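Local atomic coordinates of putative NADH Oxidase (Clostridium acetobutylicum, PDB entry 3E10), a protein that binds flavin mononucleotide and, as a member of the nitroreductase family, probably acts as an FMN-dependent oxidoreductase. Residues B[62-65]-B[66-69]; B[156-160]-B[161-165]. All coordinates share one frame; numbering follows the deposited sequence. Where two conformers were deposited one is given.

Interaction 1: residues B[62-65]-B[66-69]; sequences KYAN and SLKT. With FMN (flavin mononucleotide), chain L; EDO (1,2-ethanediol), chain P.
Lys-68 runs alongside Asn-65, extended as far as CE, the two side chains pointing the same way. At its root, CB of Lys-68 packs 3.4 Å from the backbone O of Asn-65, and CG stays close to the same oxygen. The next carbon, CD, reaches the level of the amide, and CE comes to rest 3.4 Å from OD1 of Asn-65. A bend in the last torsion (chi4 -52°) then turns NZ away toward its own partner, the hydroxyl of Ser-58. A lysine suits the place because its methylenes can line the turn while the ammonium at the end reaches Ser-58, near Asp-55 of helix 51-57. Below it the backbone makes two hydrogen bonds, from Leu-67 N to Ala-64 O (3.1 Å) and from Lys-68 N to Asn-65 O (3.0 Å). On the buried side, CD1 of Leu-67 meets CB of Ala-64 at 4.0 Å, and both side chains lean on Leu-114. Water 1 donates to Tyr-63 O and accepts from Ser-66 N, tying the carbonyl that meets the flavin to the turn. That same Tyr-63 O accepts the N-H of flavin N3 at 2.9 Å, nearly straight at 165°. Two consecutive i to i+3 bonds are the signature of overlapping beta turns, here built directly behind a main-chain carbonyl that reads the pyrimidine edge of FMN.

Interaction 2: residues B[156-160]-B[161-165]; sequences DRFDA and KRIHI. With FMN (flavin mononucleotide), chain L; EDO (1,2-ethanediol), chain M.
Asp-159 sends its carboxylate forward to Lys-161, whose backbone N and side-chain NZ both grip OD1. NZ of Lys-161 meets OD1 of Asp-159 on the syn side at 2.9 Å, and the backbone N of Lys-161 reaches that OD1 from the other face of the carboxylate at 3.0 Å. Aspartate suits the place: its short side chain, with CG anti to the backbone N (chi1 -179°), serves both donors with one oxygen, and Lys-161 curls round at chi3 and chi4 to return its ammonium. Beneath this network the main chain is compact: Arg-162 N bonds to Asp-159 O and Ile-163 N to Ala-160 O, a short 3-10 turn leading into strand 163-165. That strand runs parallel to one of the second subunit, so the turn feeds a sheet shared across the dimer. CD1 of Ile-163 touches CZ of Phe-158 at 3.7 Å, the side chains crossing at about a right angle; Arg-29 of the second subunit makes a cation-pi contact with the ring. More loosely, Arg-162 NE stands 3.5 Å from Asp-159 OD2, a long salt bridge, and water 3 at the guanidinium edge donates to OD2 and accepts from NE. NH1 instead bonds to the Gln-41 carbonyl of the second subunit.

Overall arrangement
Interactions 1 and 2 meet through the cofactor, not through each other: their centres lie 32 Å apart and their nearest atoms about 15 Å. One FMN spans the gap. Interaction 1 lies at its isoalloxazine end; at its phosphate end, Arg-157 of interaction 2 donates an N-H from NH1 to O1P of FMN at 2.8 Å, with the phosphorus in the guanidinium plane, a flat cation well matched to an anionic group. Arg-8, Arg-9, Ser-10, Arg-12 and Gly-115 also hydrogen-bond FMN. Interaction 1 sits nearer the core, its centre 13 Å from the chain centre, whereas interaction 2, at 26 Å, reaches out along the second subunit.

Interaction 1: residues B[62-65]-B[66-69]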
loop_
_atom_site.group_PDB
_atom_site.type_symbol
_atom_site.label_atom_id
_atom_site.label_comp_id
_atom_site.label_asym_id
_atom_site.label_seq_id
_atom_site.Cartn_x
_atom_site.Cartn_y
_atom_site.Cartn_z
ATOM N N LYS B 62 -7.568 8.502 -19.017
ATOM C CA LYS B 62 -6.903 8.166 -20.245
ATOM C C LYS B 62 -6.032 6.921 -20.125
ATOM O O LYS B 62 -5.560 6.385 -21.111
ATOM C CB LYS B 62 -6.029 9.337 -20.705
ATOM N N TYR B 63 -5.837 6.457 -18.897
ATOM C CA TYR B 63 -4.976 5.339 -18.604
ATOM C C TYR B 63 -5.737 4.126 -18.040
ATOM O O TYR B 63 -5.163 3.304 -17.352
ATOM C CB TYR B 63 -3.857 5.789 -17.679
ATOM C CG TYR B 63 -2.967 6.806 -18.363
ATOM C CD1 TYR B 63 -2.018 6.399 -19.283
ATOM C CD2 TYR B 63 -3.163 8.148 -18.178
ATOM C CE1 TYR B 63 -1.201 7.312 -19.935
ATOM C CE2 TYR B 63 -2.354 9.082 -18.837
ATOM C CZ TYR B 63 -1.374 8.652 -19.701
ATOM O OH TYR B 63 -0.585 9.546 -20.398
ATOM N N ALA B 64 -6.998 3.988 -18.436
ATOM C CA ALA B 64 -7.881 2.961 -17.901
ATOM C C ALA B 64 -8.388 1.994 -18.971
ATOM O O ALA B 64 -9.435 1.367 -18.792
ATOM C CB ALA B 64 -9.047 3.606 -17.178
ATOM N N ASN B 65 -7.650 1.878 -20.069
ATOM C CA ASN B 65 -8.099 1.034 -21.162
ATOM C C ASN B 65 -8.158 -0.444 -20.822
ATOM O O ASN B 65 -8.833 -1.224 -21.512
ATOM C CB ASN B 65 -7.274 1.296 -22.424
ATOM C CG ASN B 65 -7.614 2.627 -23.063
ATOM O OD1 ASN B 65 -8.740 3.133 -22.921
ATOM N ND2 ASN B 65 -6.654 3.204 -23.775
ATOM N N SER B 66 -7.481 -0.854 -19.749
ATOM C CA SER B 66 -7.603 -2.236 -19.278
ATOM C C SER B 66 -9.048 -2.636 -19.000
ATOM O O SER B 66 -9.403 -3.816 -19.075
ATOM C CB SER B 66 -6.755 -2.457 -18.032
ATOM O OG SER B 66 -7.137 -1.588 -16.991
ATOM N N LEU B 67 -9.878 -1.666 -18.654
ATOM C CA LEU B 67 -11.254 -1.966 -18.311
ATOM C C LEU B 67 -12.036 -2.448 -19.530
ATOM O O LEU B 67 -13.073 -3.091 -19.390
ATOM C CB LEU B 67 -11.930 -0.743 -17.696
ATOM C CG LEU B 67 -11.462 -0.422 -16.268
ATOM C CD1 LEU B 67 -11.842 0.999 -15.877
ATOM C CD2 LEU B 67 -12.065 -1.471 -15.317
ATOM N N LYS B 68 -11.547 -2.168 -20.725
ATOM C CA LYS B 68 -12.282 -2.579 -21.919
ATOM C C LYS B 68 -12.342 -4.088 -22.117
ATOM O O LYS B 68 -13.227 -4.584 -22.820
ATOM C CB LYS B 68 -11.711 -1.908 -23.166
ATOM C CG LYS B 68 -11.839 -0.383 -23.117
ATOM C CD LYS B 68 -11.364 0.251 -24.394
ATOM C CE LYS B 68 -11.495 1.760 -24.349
ATOM N NZ LYS B 68 -12.867 2.223 -23.963
ATOM N N THR B 69 -11.412 -4.814 -21.508
ATOM C CA THR B 69 -11.464 -6.289 -21.523
ATOM C C THR B 69 -11.701 -6.929 -20.166
ATOM O O THR B 69 -11.889 -8.149 -20.072
ATOM C CB THR B 69 -10.224 -6.914 -22.181
ATOM O OG1 THR B 69 -9.067 -6.604 -21.398
ATOM C CG2 THR B 69 -10.016 -6.418 -23.658
HETATM N N1 FMN L . -1.258 1.710 -14.592
HETATM C C2 FMN L . -2.098 2.052 -15.610
HETATM O O2 FMN L . -2.102 1.389 -16.657
HETATM N N3 FMN L . -2.949 3.113 -15.451
HETATM C C4 FMN L . -2.940 3.929 -14.340
HETATM O O4 FMN L . -3.741 4.888 -14.239
HETATM C C4A FMN L . -2.092 3.570 -13.291
HETATM N N5 FMN L . -2.101 4.309 -12.139
HETATM C C5A FMN L . -1.293 3.903 -11.079
HETATM C C6 FMN L . -1.319 4.657 -9.909
HETATM C C7 FMN L . -0.528 4.307 -8.809
HETATM C C7M FMN L . -0.622 5.070 -7.541
HETATM C C8 FMN L . 0.273 3.158 -8.899
HETATM C C8M FMN L . 0.969 2.609 -7.650
HETATM C C9 FMN L . 0.286 2.412 -10.083
HETATM C C9A FMN L . -0.471 2.777 -11.183
HETATM N N10 FMN L . -0.448 2.059 -12.384
HETATM C C10 FMN L . -1.284 2.430 -13.427
HETATM C "C1'" FMN L . 0.388 0.854 -12.491
HETATM C "C2'" FMN L . 1.855 1.251 -12.721
HETATM O "O2'" FMN L . 2.083 1.753 -14.036
HETATM C "C3'" FMN L . 2.750 0.028 -12.499
HETATM O "O3'" FMN L . 2.670 -0.328 -11.129
HETATM C "C4'" FMN L . 4.221 0.238 -12.906
HETATM O "O4'" FMN L . 4.343 0.392 -14.317
HETATM C "C5'" FMN L . 5.152 -0.890 -12.466
HETATM O "O5'" FMN L . 4.776 -2.144 -13.048
HETATM P P FMN L . 4.324 -3.357 -12.111
HETATM O O1P FMN L . 5.394 -3.573 -11.072
HETATM O O2P FMN L . 3.037 -2.993 -11.446
HETATM O O3P FMN L . 4.211 -4.528 -13.061
HETATM C C1 EDO P . -7.078 12.477 -17.202
HETATM O O1 EDO P . -6.891 12.771 -15.837
HETATM C C2 EDO P . -7.024 10.976 -17.286
HETATM O O2 EDO P . -5.828 10.605 -17.964
HETATM O O HOH W 1 -5.291 0.459 -18.233
HETATM O O HOH W 2 -8.140 -4.214 -22.286
#

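Interaction 2: residues B[156-160]-B[161-165]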
loop_
_atom_site.group_PDB
_atom_site.type_symbol
_atom_site.label_atom_id
_atom_site.label_comp_id
_atom_site.label_asym_id
_atom_site.label_seq_id
_atom_site.Cartn_x
_atom_site.Cartn_y
_atom_site.Cartn_z
ATOM N N ASP B 156 12.844 -7.845 -11.593
ATOM C CA ASP B 156 13.625 -7.516 -10.416
ATOM C C ASP B 156 13.927 -6.024 -10.428
ATOM O O ASP B 156 14.726 -5.532 -11.256
ATOM C CB ASP B 156 14.911 -8.332 -10.412
ATOM C CG ASP B 156 15.687 -8.206 -9.120
ATOM O OD1 ASP B 156 15.316 -7.403 -8.240
ATOM O OD2 ASP B 156 16.713 -8.923 -9.001
ATOM N N ARG B 157 13.286 -5.302 -9.515
ATOM C CA ARG B 157 13.417 -3.844 -9.433
ATOM C C ARG B 157 14.371 -3.410 -8.329
ATOM O O ARG B 157 14.529 -2.214 -8.047
ATOM C CB ARG B 157 12.052 -3.226 -9.199
ATOM C CG ARG B 157 11.040 -3.501 -10.300
ATOM C CD ARG B 157 10.787 -2.287 -11.135
ATOM N NE ARG B 157 9.943 -2.609 -12.281
ATOM C CZ ARG B 157 8.628 -2.771 -12.213
ATOM N NH1 ARG B 157 7.987 -2.654 -11.066
ATOM N NH2 ARG B 157 7.935 -3.076 -13.290
ATOM N N PHE B 158 15.024 -4.369 -7.686
ATOM C CA PHE B 158 15.923 -4.010 -6.595
ATOM C C PHE B 158 17.028 -3.067 -7.079
ATOM O O PHE B 158 17.645 -3.290 -8.128
ATOM C CB PHE B 158 16.567 -5.260 -6.011
ATOM C CG PHE B 158 17.436 -5.003 -4.787
ATOM C CD1 PHE B 158 16.883 -4.540 -3.582
ATOM C CD2 PHE B 158 18.801 -5.284 -4.824
ATOM C CE1 PHE B 158 17.690 -4.356 -2.456
ATOM C CE2 PHE B 158 19.610 -5.093 -3.689
ATOM C CZ PHE B 158 19.066 -4.639 -2.525
ATOM N N ASP B 159 17.325 -2.055 -6.272
ATOM C CA ASP B 159 18.434 -1.154 -6.522
ATOM C C ASP B 159 19.096 -0.823 -5.182
ATOM O O ASP B 159 18.572 -0.052 -4.416
ATOM C CB ASP B 159 17.923 0.107 -7.182
ATOM C CG ASP B 159 19.033 1.097 -7.509
ATOM O OD1 ASP B 159 20.236 0.849 -7.168
ATOM O OD2 ASP B 159 18.664 2.131 -8.135
ATOM N N ALA B 160 20.266 -1.386 -4.934
ATOM C CA ALA B 160 20.939 -1.187 -3.657
ATOM C C ALA B 160 21.320 0.264 -3.403
ATOM O O ALA B 160 21.541 0.657 -2.242
ATOM C CB ALA B 160 22.184 -2.098 -3.556
ATOM N N LYS B 161 21.385 1.087 -4.451
ATOM C CA LYS B 161 21.715 2.506 -4.272
ATOM C C LYS B 161 20.627 3.241 -3.521
ATOM O O LYS B 161 20.827 4.372 -3.056
ATOM C CB LYS B 161 21.938 3.214 -5.612
ATOM C CG LYS B 161 23.148 2.711 -6.368
ATOM C CD LYS B 161 23.537 3.634 -7.527
ATOM C CE LYS B 161 22.378 3.885 -8.495
ATOM N NZ LYS B 161 21.731 2.616 -8.996
ATOM N N ARG B 162 19.458 2.606 -3.400
ATOM C CA ARG B 162 18.347 3.229 -2.656
ATOM C C ARG B 162 18.470 2.984 -1.153
ATOM O O ARG B 162 17.642 3.452 -0.378
ATOM C CB ARG B 162 16.991 2.733 -3.147
ATOM C CG ARG B 162 16.736 2.975 -4.611
ATOM C CD ARG B 162 16.928 4.419 -5.060
ATOM N NE ARG B 162 16.627 4.512 -6.499
ATOM C CZ ARG B 162 15.411 4.700 -7.013
ATOM N NH1 ARG B 162 14.347 4.921 -6.245
ATOM N NH2 ARG B 162 15.261 4.698 -8.331
ATOM N N ILE B 163 19.484 2.208 -0.743
ATOM C CA ILE B 163 19.647 1.831 0.668
ATOM C C ILE B 163 20.752 2.670 1.305
ATOM O O ILE B 163 21.893 2.650 0.842
ATOM C CB ILE B 163 19.989 0.334 0.837
ATOM C CG1 ILE B 163 18.920 -0.580 0.210
ATOM C CG2 ILE B 163 20.209 -0.043 2.339
ATOM C CD1 ILE B 163 19.329 -2.080 0.072
ATOM N N HIS B 164 20.366 3.455 2.309
ATOM C CA HIS B 164 21.268 4.307 3.044
ATOM C C HIS B 164 21.467 3.717 4.411
ATOM O O HIS B 164 20.508 3.469 5.146
ATOM C CB HIS B 164 20.676 5.717 3.131
ATOM C CG HIS B 164 20.361 6.306 1.791
ATOM N ND1 HIS B 164 21.138 7.294 1.227
ATOM C CD2 HIS B 164 19.399 6.016 0.885
ATOM C CE1 HIS B 164 20.647 7.598 0.036
ATOM N NE2 HIS B 164 19.590 6.840 -0.191
ATOM N N ILE B 165 22.728 3.513 4.774
ATOM C CA ILE B 165 23.057 2.800 5.996
ATOM C C ILE B 165 23.265 3.808 7.133
ATOM O O ILE B 165 24.211 4.595 7.097
ATOM C CB ILE B 165 24.308 1.948 5.796
ATOM C CG1 ILE B 165 24.069 0.862 4.739
ATOM C CG2 ILE B 165 24.772 1.346 7.121
ATOM C CD1 ILE B 165 22.934 -0.116 5.053
HETATM N N1 FMN L . -1.258 1.710 -14.592
HETATM C C2 FMN L . -2.098 2.052 -15.610
HETATM O O2 FMN L . -2.102 1.389 -16.657
HETATM N N3 FMN L . -2.949 3.113 -15.451
HETATM C C4 FMN L . -2.940 3.929 -14.340
HETATM O O4 FMN L . -3.741 4.888 -14.239
HETATM C C4A FMN L . -2.092 3.570 -13.291
HETATM N N5 FMN L . -2.101 4.309 -12.139
HETATM C C5A FMN L . -1.293 3.903 -11.079
HETATM C C6 FMN L . -1.319 4.657 -9.909
HETATM C C7 FMN L . -0.528 4.307 -8.809
HETATM C C7M FMN L . -0.622 5.070 -7.541
HETATM C C8 FMN L . 0.273 3.158 -8.899
HETATM C C8M FMN L . 0.969 2.609 -7.650
HETATM C C9 FMN L . 0.286 2.412 -10.083
HETATM C C9A FMN L . -0.471 2.777 -11.183
HETATM N N10 FMN L . -0.448 2.059 -12.384
HETATM C C10 FMN L . -1.284 2.430 -13.427
HETATM C "C1'" FMN L . 0.388 0.854 -12.491
HETATM C "C2'" FMN L . 1.855 1.251 -12.721
HETATM O "O2'" FMN L . 2.083 1.753 -14.036
HETATM C "C3'" FMN L . 2.750 0.028 -12.499
HETATM O "O3'" FMN L . 2.670 -0.328 -11.129
HETATM C "C4'" FMN L . 4.221 0.238 -12.906
HETATM O "O4'" FMN L . 4.343 0.392 -14.317
HETATM C "C5'" FMN L . 5.152 -0.890 -12.466
HETATM O "O5'" FMN L . 4.776 -2.144 -13.048
HETATM P P FMN L . 4.324 -3.357 -12.111
HETATM O O1P FMN L . 5.394 -3.573 -11.072
HETATM O O2P FMN L . 3.037 -2.993 -11.446
HETATM O O3P FMN L . 4.211 -4.528 -13.061
HETATM C C1 EDO M . 25.057 6.544 4.033
HETATM O O1 EDO M . 26.476 6.687 4.175
HETATM C C2 EDO M . 24.746 5.751 2.775
HETATM O O2 EDO M . 24.817 4.331 3.015
HETATM O O HOH W 3 19.159 4.549 -8.145
#